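Local coordinates for hypothetical protein EF2904 (Enterococcus faecalis, PDB 2AZ4), which is of unknown function but binds two zinc ions in a metallo-beta-lactamase fold and may act as an RNA-binding exonuclease, at residues Val88-Ala93 and Met118-Leu123; Arg99-Leu104 and Phe140-Ile145; Asn253-Phe258 and Tyr328-Val333. All blocks are in the same frame, centred on the assembly; numbering follows the deposited sequence.

Interaction 1. Residues Val88-Ala93 and Met118-Leu123; sequences VFLSHA and MILNSL. With ZN (zinc ion), chain C.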
loop_
_atom_site.group_PDB
_atom_site.type_symbol
_atom_site.label_atom_id
_atom_site.label_comp_id
_atom_site.label_asym_id
_atom_site.label_seq_id
_atom_site.Cartn_x
_atom_site.Cartn_y
_atom_site.Cartn_z
ATOM N N VAL A 88 4.748 14.228 -9.890
ATOM C CA VAL A 88 4.926 12.893 -9.365
ATOM C C VAL A 88 3.546 12.381 -8.967
ATOM O O VAL A 88 2.735 13.119 -8.422
ATOM C CB VAL A 88 5.936 12.815 -8.151
ATOM C CG1 VAL A 88 6.007 11.402 -7.556
ATOM C CG2 VAL A 88 7.333 13.249 -8.531
ATOM N N PHE A 89 3.307 11.104 -9.234
ATOM C CA PHE A 89 2.045 10.462 -8.894
ATOM C C PHE A 89 2.303 9.315 -7.955
ATOM O O PHE A 89 3.353 8.636 -8.036
ATOM C CB PHE A 89 1.331 9.980 -10.167
ATOM C CG PHE A 89 0.924 11.083 -11.071
ATOM C CD1 PHE A 89 -0.386 11.563 -11.054
ATOM C CD2 PHE A 89 1.841 11.669 -11.941
ATOM C CE1 PHE A 89 -0.771 12.619 -11.900
ATOM C CE2 PHE A 89 1.476 12.735 -12.785
ATOM C CZ PHE A 89 0.168 13.220 -12.753
ATOM N N LEU A 90 1.333 9.066 -7.079
ATOM C CA LEU A 90 1.458 8.027 -6.079
ATOM C C LEU A 90 0.245 7.090 -6.158
ATOM O O LEU A 90 -0.884 7.504 -5.892
ATOM C CB LEU A 90 1.578 8.706 -4.705
ATOM C CG LEU A 90 1.686 7.985 -3.390
ATOM C CD1 LEU A 90 2.775 6.895 -3.385
ATOM C CD2 LEU A 90 1.882 9.020 -2.254
ATOM N N SER A 91 0.495 5.840 -6.539
ATOM C CA SER A 91 -0.564 4.876 -6.768
ATOM C C SER A 91 -1.369 4.639 -5.489
ATOM O O SER A 91 -2.585 4.592 -5.540
ATOM C CB SER A 91 -0.015 3.546 -7.344
ATOM O OG SER A 91 0.632 2.710 -6.382
ATOM N N HIS A 92 -0.674 4.469 -4.369
ATOM C CA HIS A 92 -1.301 4.230 -3.072
ATOM C C HIS A 92 -0.313 4.453 -1.911
ATOM O O HIS A 92 0.885 4.679 -2.123
ATOM C CB HIS A 92 -1.969 2.839 -3.005
ATOM C CG HIS A 92 -1.011 1.685 -3.105
ATOM N ND1 HIS A 92 -0.183 1.489 -4.190
ATOM C CD2 HIS A 92 -0.765 0.653 -2.262
ATOM C CE1 HIS A 92 0.513 0.377 -4.022
ATOM N NE2 HIS A 92 0.194 -0.139 -2.852
ATOM N N ALA A 93 -0.820 4.360 -0.682
ATOM C CA ALA A 93 -0.084 4.734 0.525
ATOM C C ALA A 93 1.025 3.777 1.014
ATOM O O ALA A 93 1.927 4.194 1.779
ATOM C CB ALA A 93 -1.064 5.017 1.656
ATOM N N MET A 118 -5.240 11.048 2.888
ATOM C CA MET A 118 -5.768 10.828 4.242
ATOM C C MET A 118 -5.054 9.690 4.968
ATOM O O MET A 118 -4.613 9.863 6.112
ATOM C CB MET A 118 -7.267 10.488 4.221
ATOM C CG MET A 118 -8.163 11.629 3.812
ATOM S SD MET A 118 -9.935 11.243 3.646
ATOM C CE MET A 118 -10.341 12.935 3.786
ATOM N N ILE A 119 -5.023 8.514 4.325
ATOM C CA ILE A 119 -4.345 7.314 4.859
ATOM C C ILE A 119 -2.897 7.605 5.276
ATOM O O ILE A 119 -2.482 7.330 6.402
ATOM C CB ILE A 119 -4.417 6.122 3.826
ATOM C CG1 ILE A 119 -5.866 5.673 3.580
ATOM C CG2 ILE A 119 -3.569 4.911 4.250
ATOM C CD1 ILE A 119 -6.655 5.449 4.841
ATOM N N LEU A 120 -2.141 8.186 4.356
ATOM C CA LEU A 120 -0.722 8.402 4.521
ATOM C C LEU A 120 -0.466 9.328 5.701
ATOM O O LEU A 120 0.410 9.056 6.537
ATOM C CB LEU A 120 -0.180 9.026 3.239
ATOM C CG LEU A 120 1.203 8.742 2.672
ATOM C CD1 LEU A 120 1.779 7.358 3.051
ATOM C CD2 LEU A 120 1.125 8.921 1.162
ATOM N N ASN A 121 -1.242 10.411 5.774
ATOM C CA ASN A 121 -1.070 11.387 6.840
ATOM C C ASN A 121 -1.331 10.757 8.221
ATOM O O ASN A 121 -0.728 11.155 9.210
ATOM C CB ASN A 121 -1.942 12.622 6.603
ATOM C CG ASN A 121 -1.237 13.673 5.778
ATOM O OD1 ASN A 121 -1.460 13.788 4.590
ATOM N ND2 ASN A 121 -0.347 14.414 6.403
ATOM N N SER A 122 -2.218 9.765 8.257
ATOM C CA SER A 122 -2.492 8.987 9.462
ATOM C C SER A 122 -1.402 7.942 9.729
ATOM O O SER A 122 -0.910 7.831 10.860
ATOM C CB SER A 122 -3.853 8.303 9.338
ATOM O OG SER A 122 -4.093 7.438 10.427
ATOM N N LEU A 123 -1.018 7.175 8.708
ATOM C CA LEU A 123 0.111 6.259 8.856
ATOM C C LEU A 123 1.337 6.970 9.436
ATOM O O LEU A 123 2.060 6.384 10.266
ATOM C CB LEU A 123 0.462 5.544 7.542
ATOM C CG LEU A 123 -0.536 4.495 7.007
ATOM C CD1 LEU A 123 -0.157 3.983 5.617
ATOM C CD2 LEU A 123 -0.708 3.340 7.974
HETATM ZN ZN ZN C . 0.428 -2.261 -2.018
HETATM O O HOH W 1 1.061 -4.230 -1.288
HETATM O O HOH W 2 2.669 -2.274 -1.450
#

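Interaction 2. Residues Arg99-Leu104 and Phe140-Ile145; sequences RMINYL and FTREMI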
loop_
_atom_site.group_PDB
_atom_site.type_symbol
_atom_site.label_atom_id
_atom_site.label_comp_id
_atom_site.label_asym_id
_atom_site.label_seq_id
_atom_site.Cartn_x
_atom_site.Cartn_y
_atom_site.Cartn_z
ATOM N N ARG A 99 7.502 5.742 0.616
ATOM C CA ARG A 99 8.427 5.957 1.732
ATOM C C ARG A 99 9.239 7.251 1.651
ATOM O O ARG A 99 9.526 7.859 2.677
ATOM C CB ARG A 99 9.367 4.771 1.894
ATOM C CG ARG A 99 10.129 4.776 3.184
ATOM C CD ARG A 99 10.970 3.531 3.383
ATOM N NE ARG A 99 11.726 3.818 4.579
ATOM C CZ ARG A 99 13.040 3.904 4.671
ATOM N NH1 ARG A 99 13.850 3.603 3.654
ATOM N NH2 ARG A 99 13.531 4.234 5.842
ATOM N N MET A 100 9.634 7.670 0.455
ATOM C CA MET A 100 10.492 8.845 0.361
ATOM C C MET A 100 9.833 10.134 -0.110
ATOM O O MET A 100 10.549 11.061 -0.511
ATOM C CB MET A 100 11.791 8.553 -0.443
ATOM C CG MET A 100 11.638 8.405 -1.959
ATOM S SD MET A 100 13.220 8.453 -2.864
ATOM C CE MET A 100 12.603 8.169 -4.530
ATOM N N ILE A 101 8.497 10.240 -0.052
ATOM C CA ILE A 101 7.862 11.447 -0.615
ATOM C C ILE A 101 8.391 12.752 0.034
ATOM O O ILE A 101 8.419 13.798 -0.616
ATOM C CB ILE A 101 6.310 11.427 -0.608
ATOM C CG1 ILE A 101 5.764 11.234 0.826
ATOM C CG2 ILE A 101 5.773 10.368 -1.614
ATOM C CD1 ILE A 101 4.326 11.655 0.940
ATOM N N ASN A 102 8.853 12.684 1.288
ATOM C CA ASN A 102 9.348 13.907 1.938
ATOM C C ASN A 102 10.644 14.422 1.325
ATOM O O ASN A 102 11.026 15.577 1.551
ATOM C CB ASN A 102 9.536 13.739 3.439
ATOM C CG ASN A 102 8.225 13.744 4.205
ATOM O OD1 ASN A 102 8.140 13.200 5.323
ATOM N ND2 ASN A 102 7.223 14.386 3.656
ATOM N N TYR A 103 11.308 13.572 0.544
ATOM C CA TYR A 103 12.508 14.009 -0.190
ATOM C C TYR A 103 12.191 14.644 -1.546
ATOM O O TYR A 103 13.080 15.191 -2.216
ATOM C CB TYR A 103 13.479 12.839 -0.379
ATOM C CG TYR A 103 14.281 12.475 0.852
ATOM C CD1 TYR A 103 14.209 13.233 2.037
ATOM C CD2 TYR A 103 15.121 11.361 0.831
ATOM C CE1 TYR A 103 14.976 12.876 3.172
ATOM C CE2 TYR A 103 15.884 11.009 1.933
ATOM C CZ TYR A 103 15.811 11.756 3.096
ATOM O OH TYR A 103 16.590 11.361 4.176
ATOM N N LEU A 104 10.940 14.545 -1.965
ATOM C CA LEU A 104 10.505 15.174 -3.211
ATOM C C LEU A 104 10.509 16.697 -3.070
ATOM O O LEU A 104 9.894 17.243 -2.166
ATOM C CB LEU A 104 9.115 14.681 -3.634
ATOM C CG LEU A 104 8.583 15.247 -4.971
ATOM C CD1 LEU A 104 9.482 14.946 -6.220
ATOM C CD2 LEU A 104 7.117 14.880 -5.244
ATOM N N PHE A 140 5.991 15.611 10.107
ATOM C CA PHE A 140 5.585 16.340 8.903
ATOM C C PHE A 140 5.396 15.411 7.685
ATOM O O PHE A 140 6.233 14.548 7.422
ATOM C CB PHE A 140 6.622 17.405 8.585
ATOM C CG PHE A 140 6.468 18.052 7.229
ATOM C CD1 PHE A 140 5.729 19.219 7.085
ATOM C CD2 PHE A 140 7.089 17.506 6.109
ATOM C CE1 PHE A 140 5.613 19.846 5.847
ATOM C CE2 PHE A 140 6.973 18.115 4.869
ATOM C CZ PHE A 140 6.235 19.291 4.734
ATOM N N THR A 141 4.298 15.602 6.957
ATOM C CA THR A 141 4.117 14.962 5.653
ATOM C C THR A 141 3.965 16.067 4.622
ATOM O O THR A 141 3.177 16.990 4.820
ATOM C CB THR A 141 2.892 14.056 5.609
ATOM O OG1 THR A 141 2.995 13.049 6.622
ATOM C CG2 THR A 141 2.787 13.380 4.257
ATOM N N ARG A 142 4.727 15.983 3.536
ATOM C CA ARG A 142 4.685 17.005 2.492
ATOM C C ARG A 142 3.319 17.086 1.784
ATOM O O ARG A 142 2.475 16.173 1.914
ATOM C CB ARG A 142 5.858 16.830 1.511
ATOM C CG ARG A 142 5.730 15.648 0.517
ATOM C CD ARG A 142 5.043 16.104 -0.772
ATOM N NE ARG A 142 6.019 16.679 -1.649
ATOM C CZ ARG A 142 5.818 17.454 -2.701
ATOM N NH1 ARG A 142 4.615 17.854 -3.102
ATOM N NH2 ARG A 142 6.898 17.834 -3.364
ATOM N N GLU A 143 3.085 18.202 1.094
ATOM C CA GLU A 143 1.806 18.451 0.415
ATOM C C GLU A 143 1.498 17.369 -0.632
ATOM O O GLU A 143 2.406 16.928 -1.357
ATOM C CB GLU A 143 1.817 19.828 -0.278
ATOM C CG GLU A 143 1.997 21.016 0.660
ATOM C CD GLU A 143 2.091 22.367 -0.058
ATOM O OE1 GLU A 143 2.025 22.412 -1.305
ATOM O OE2 GLU A 143 2.228 23.390 0.650
ATOM N N MET A 144 0.227 16.958 -0.698
ATOM C CA MET A 144 -0.289 16.098 -1.767
ATOM C C MET A 144 -1.544 16.767 -2.307
ATOM O O MET A 144 -2.370 17.258 -1.536
ATOM C CB MET A 144 -0.654 14.693 -1.226
ATOM C CG MET A 144 0.578 13.808 -0.934
ATOM S SD MET A 144 0.185 12.227 -0.223
ATOM C CE MET A 144 0.472 12.582 1.491
ATOM N N ILE A 145 -1.684 16.794 -3.629
ATOM C CA ILE A 145 -2.938 17.224 -4.263
ATOM C C ILE A 145 -3.850 16.011 -4.336
ATOM O O ILE A 145 -3.645 15.113 -5.166
ATOM C CB ILE A 145 -2.695 17.833 -5.639
ATOM C CG1 ILE A 145 -1.830 19.094 -5.496
ATOM C CG2 ILE A 145 -4.023 18.224 -6.317
ATOM C CD1 ILE A 145 -1.234 19.580 -6.823
#

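Interaction 3. Residues Asn253-Phe258 and Tyr328-Val333; sequences NRQITF and YLWQVV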
loop_
_atom_site.group_PDB
_atom_site.type_symbol
_atom_site.label_atom_id
_atom_site.label_comp_id
_atom_site.label_asym_id
_atom_site.label_seq_id
_atom_site.Cartn_x
_atom_site.Cartn_y
_atom_site.Cartn_z
ATOM N N ASN A 253 -18.575 -16.992 24.670
ATOM C CA ASN A 253 -18.120 -16.728 26.039
ATOM C C ASN A 253 -16.604 -16.843 26.086
ATOM O O ASN A 253 -16.049 -17.895 26.433
ATOM C CB ASN A 253 -18.791 -17.708 27.023
ATOM C CG ASN A 253 -18.488 -17.383 28.477
ATOM O OD1 ASN A 253 -18.055 -16.277 28.804
ATOM N ND2 ASN A 253 -18.728 -18.358 29.368
ATOM N N ARG A 254 -15.940 -15.764 25.686
ATOM C CA ARG A 254 -14.525 -15.788 25.427
ATOM C C ARG A 254 -14.076 -14.380 24.993
ATOM O O ARG A 254 -14.746 -13.699 24.205
ATOM C CB ARG A 254 -14.216 -16.804 24.318
ATOM C CG ARG A 254 -12.721 -17.116 24.114
ATOM C CD ARG A 254 -12.523 -18.191 23.067
ATOM N NE ARG A 254 -11.168 -18.736 23.120
ATOM C CZ ARG A 254 -10.645 -19.606 22.260
ATOM N NH1 ARG A 254 -11.346 -20.078 21.239
ATOM N NH2 ARG A 254 -9.405 -20.012 22.441
ATOM N N GLN A 255 -12.948 -13.946 25.513
ATOM C CA GLN A 255 -12.346 -12.732 25.002
ATOM C C GLN A 255 -11.949 -12.967 23.554
ATOM O O GLN A 255 -11.323 -13.982 23.232
ATOM C CB GLN A 255 -11.136 -12.317 25.834
ATOM C CG GLN A 255 -10.458 -11.056 25.318
ATOM C CD GLN A 255 -9.424 -10.530 26.308
ATOM O OE1 GLN A 255 -8.372 -11.109 26.454
ATOM N NE2 GLN A 255 -9.728 -9.425 26.969
ATOM N N ILE A 256 -12.363 -12.056 22.677
ATOM C CA ILE A 256 -11.910 -12.086 21.272
ATOM C C ILE A 256 -11.357 -10.727 20.862
ATOM O O ILE A 256 -12.021 -9.711 21.034
ATOM C CB ILE A 256 -13.034 -12.458 20.288
ATOM C CG1 ILE A 256 -13.777 -13.721 20.767
ATOM C CG2 ILE A 256 -12.434 -12.652 18.866
ATOM C CD1 ILE A 256 -14.993 -14.072 19.917
ATOM N N THR A 257 -10.158 -10.735 20.291
ATOM C CA THR A 257 -9.494 -9.514 19.857
ATOM C C THR A 257 -8.929 -9.733 18.465
ATOM O O THR A 257 -8.837 -10.871 18.002
ATOM C CB THR A 257 -8.365 -9.093 20.838
ATOM O OG1 THR A 257 -7.406 -10.141 20.931
ATOM C CG2 THR A 257 -8.927 -8.830 22.229
ATOM N N PHE A 258 -8.540 -8.657 17.799
ATOM C CA PHE A 258 -8.015 -8.779 16.459
ATOM C C PHE A 258 -7.104 -7.602 16.176
ATOM O O PHE A 258 -7.022 -6.668 16.974
ATOM C CB PHE A 258 -9.172 -8.820 15.441
ATOM C CG PHE A 258 -9.775 -7.467 15.151
ATOM C CD1 PHE A 258 -9.512 -6.827 13.951
ATOM C CD2 PHE A 258 -10.577 -6.824 16.095
ATOM C CE1 PHE A 258 -10.054 -5.565 13.685
ATOM C CE2 PHE A 258 -11.124 -5.555 15.838
ATOM C CZ PHE A 258 -10.866 -4.939 14.636
ATOM N N TYR A 328 -17.626 -7.463 23.427
ATOM C CA TYR A 328 -16.817 -6.770 22.435
ATOM C C TYR A 328 -15.923 -7.660 21.590
ATOM O O TYR A 328 -15.400 -8.675 22.063
ATOM C CB TYR A 328 -15.946 -5.699 23.101
ATOM C CG TYR A 328 -16.752 -4.743 23.929
ATOM C CD1 TYR A 328 -17.605 -3.817 23.321
ATOM C CD2 TYR A 328 -16.661 -4.758 25.321
ATOM C CE1 TYR A 328 -18.370 -2.936 24.081
ATOM C CE2 TYR A 328 -17.413 -3.880 26.100
ATOM C CZ TYR A 328 -18.252 -2.976 25.473
ATOM O OH TYR A 328 -18.977 -2.107 26.220
ATOM N N LEU A 329 -15.726 -7.224 20.342
ATOM C CA LEU A 329 -14.594 -7.637 19.560
ATOM C C LEU A 329 -13.738 -6.378 19.524
ATOM O O LEU A 329 -14.179 -5.358 19.012
ATOM C CB LEU A 329 -15.026 -8.046 18.145
ATOM C CG LEU A 329 -13.866 -8.200 17.147
ATOM C CD1 LEU A 329 -13.063 -9.500 17.374
ATOM C CD2 LEU A 329 -14.312 -8.084 15.696
ATOM N N TRP A 330 -12.535 -6.427 20.088
ATOM C CA TRP A 330 -11.700 -5.221 20.121
ATOM C C TRP A 330 -10.314 -5.342 19.507
ATOM O O TRP A 330 -9.739 -6.415 19.437
ATOM C CB TRP A 330 -11.627 -4.610 21.518
ATOM C CG TRP A 330 -11.039 -5.479 22.649
ATOM C CD1 TRP A 330 -11.700 -6.436 23.370
ATOM C CD2 TRP A 330 -9.720 -5.383 23.221
ATOM N NE1 TRP A 330 -10.863 -6.966 24.344
ATOM C CE2 TRP A 330 -9.641 -6.344 24.265
ATOM C CE3 TRP A 330 -8.588 -4.601 22.933
ATOM C CZ2 TRP A 330 -8.473 -6.530 25.037
ATOM C CZ3 TRP A 330 -7.401 -4.799 23.700
ATOM C CH2 TRP A 330 -7.371 -5.743 24.746
ATOM N N GLN A 331 -9.791 -4.216 19.042
ATOM C CA GLN A 331 -8.531 -4.211 18.322
ATOM C C GLN A 331 -7.391 -4.135 19.336
ATOM O O GLN A 331 -7.226 -3.117 20.024
ATOM C CB GLN A 331 -8.489 -3.016 17.361
ATOM C CG GLN A 331 -7.136 -2.773 16.656
ATOM C CD GLN A 331 -7.098 -1.476 15.850
ATOM O OE1 GLN A 331 -7.915 -0.593 16.068
ATOM N NE2 GLN A 331 -6.123 -1.349 14.920
ATOM N N VAL A 332 -6.589 -5.187 19.435
ATOM C CA VAL A 332 -5.422 -5.142 20.349
ATOM C C VAL A 332 -4.170 -4.811 19.537
ATOM O O VAL A 332 -3.929 -5.418 18.489
ATOM C CB VAL A 332 -5.250 -6.460 21.157
ATOM C CG1 VAL A 332 -5.147 -7.669 20.220
ATOM C CG2 VAL A 332 -4.039 -6.394 22.102
ATOM N N VAL A 333 -3.393 -3.833 20.012
ATOM C CA VAL A 333 -2.223 -3.333 19.274
ATOM C C VAL A 333 -0.879 -3.461 20.024
ATOM O O VAL A 333 0.199 -3.312 19.431
ATOM C CB VAL A 333 -2.434 -1.864 18.821
ATOM C CG1 VAL A 333 -3.639 -1.767 17.884
ATOM C CG2 VAL A 333 -2.602 -0.913 20.043
HETATM O O HOH W 3 -13.690 -9.609 24.013
#

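Interaction 1. Residues Val88-Ala93 and Met118-Leu123
The imidazole of His92, next to the Ala93 whose methyl meets Ile119, Leu120 and Leu123, is held at its edges. Ser91 CB lies at one edge, and His92 ND1 donates to Ser91 OG at 2.6 Å with the oxygen only 6° out of the ring plane. His92 NE2 binds the zinc ion at 2.3 Å. The rings of His94, His97 and His167 meet this imidazole, that of His167 at about a right angle. Together with the zinc bond, the serine hydrogen bond probably helps to hold the ring's rotation. His94, His167, Asp189 and two waters complete the zinc shell. His92, His94, Asp96 and His97 form the HxHxDH motif of metallo-beta-lactamase-fold hydrolases, following strand 85-89, and the contact packs the start of this metal-binding loop on helix 114-123. That packing is apolar, without a hydrogen bond across it. Ala93 CB touches Ile119 CG2 at 3.6 Å, while Leu123 CD1 reaches the same methyl at 4.2 Å. Leu120 spreads its two branches: CD1 lies 3.4 Å from Ala93 O, and CD2 meets Leu90 CD2 tip to tip at 3.5 Å. With CG of Leu90 opposite its backbone N (chi1 178°), the side chain is directed at the helix and CD2 reaches Leu120. Ala93 O is taken up by the hydroxyl of Ser98, and Leu90 O by that of Thr112.

Interaction 2. Residues Arg99-Leu104 and Phe140-Ile145
Arg142 runs along the turn 99-104, touching it with almost every atom beyond the backbone. Its CB lies beside the carboxamide of Asn102, which slides past it in the opposite direction; amide and guanidinium are nearly coplanar, their planes 14° apart. Arg142 CG is 3.5 Å from Ile101 O, the carbonyl oxygen that accepts the backbone N-H of Leu104 in the 3-10 turn. The chain then bends at chi2 (91°) and again at chi3, which folds the guanidinium back against Leu104. Arg142 NE is buried here without a hydrogen-bonding partner. Leu104 CD2 sits over one guanidinium face, 3.5 Å above the plane and toward its rim. Arg142 NH2 donates to Leu104 O at 3.3 Å; the bond is straight at the hydrogen (169°), but the nitrogen lies above the carbonyl plane. Its stronger partner is Val108 O. On the other branch, Arg142 NH1 donates to Glu143 O at 3.0 Å, nearly in the guanidinium plane; both terminal nitrogens thus donate to backbone carbonyls, one of them in the arginine's own segment. Ile101 CD1 meets Met144 CE at 4.0 Å, the two chains crossing at about a right angle, and also touches the methyl of Thr141. Ile101, Arg142 and Met144 all rest on Leu110 of strand 110-113, Met144 also packs on helix 114-123, and Tyr103 turns away to helix 51-56.

Interaction 3. Residues Asn253-Phe258 and Tyr328-Val333
Phe258 O is gripped twice by the neighbouring strand: Val332 N donates to it at 2.9 Å, nearly along the C=O axis, and Gln331 CA adds a CH contact to Phe258 O at 3.2 Å. Trp330 O is used in the same way, by Phe258 N at 3.0 Å and by Thr257 CA at 3.1 Å. One step back the pairing frays: the bond from Trp330 N to Ile256 O is weak at 3.5 Å. Beyond it a water links the two strands, accepting from Ile256 N and lying 2.8 Å from Tyr328 O. The strands run parallel in the middle of a six-stranded parallel sheet, with 278-282 beside 328-331 and 344-348 beside 256-260. This alpha/beta part, inserted in the sequence between the zinc ligands Asp189 and His404, recalls the beta-CASP insertion of RNA-processing metallo-beta-lactamases. On one side of the sheet Thr257 and Trp330 lie side by side, pointing the same way. Thr257 CG2 stands over the indole in a CH-pi contact, 3.5 Å from the centroid of the Trp330 five-membered ring and 18° off its normal. The tryptophan takes this pose with CG between its backbone N and carbonyl carbon (chi1 60°). The amide of Gln255 comes to the indole edge, its plane steeply inclined at 77°, while its OE1 is bonded to Gln340. Helix 318-323 covers the tryptophan. On the other side the Phe258 ring crosses Leu329 at about a right angle, CD2 to Leu329 CG at 3.7 Å, and Leu329 CD1 packs on Ile256 CG2. Backbone bonding is thus firm near Phe258 and weak near Ile256, where a water takes part; apolar and CH-pi packing supports the pair on its two faces.

How the interactions relate
All three contacts are buried, but they serve different parts of the fold. Interactions 1 and 2 lie in the metallo-beta-lactamase region, with segments alternating along the chain and centres about 9 Å apart. They touch directly: Val88 packs on Leu104, and Leu120 of helix 114-123 on Met144. Interaction 1 has no hydrogen bond across its mostly apolar interface and carries a zinc ligand, whereas interaction 2, farther from the chain centre, ties a loop with a 3-10 turn to a second, largely irregular loop through an arginine and backbone carbonyls. Interaction 3 belongs to the separate parallel sheet, its centre about 29 Å from that of interaction 1, and it alone pairs strands by backbone hydrogen bonds, away from the metal site.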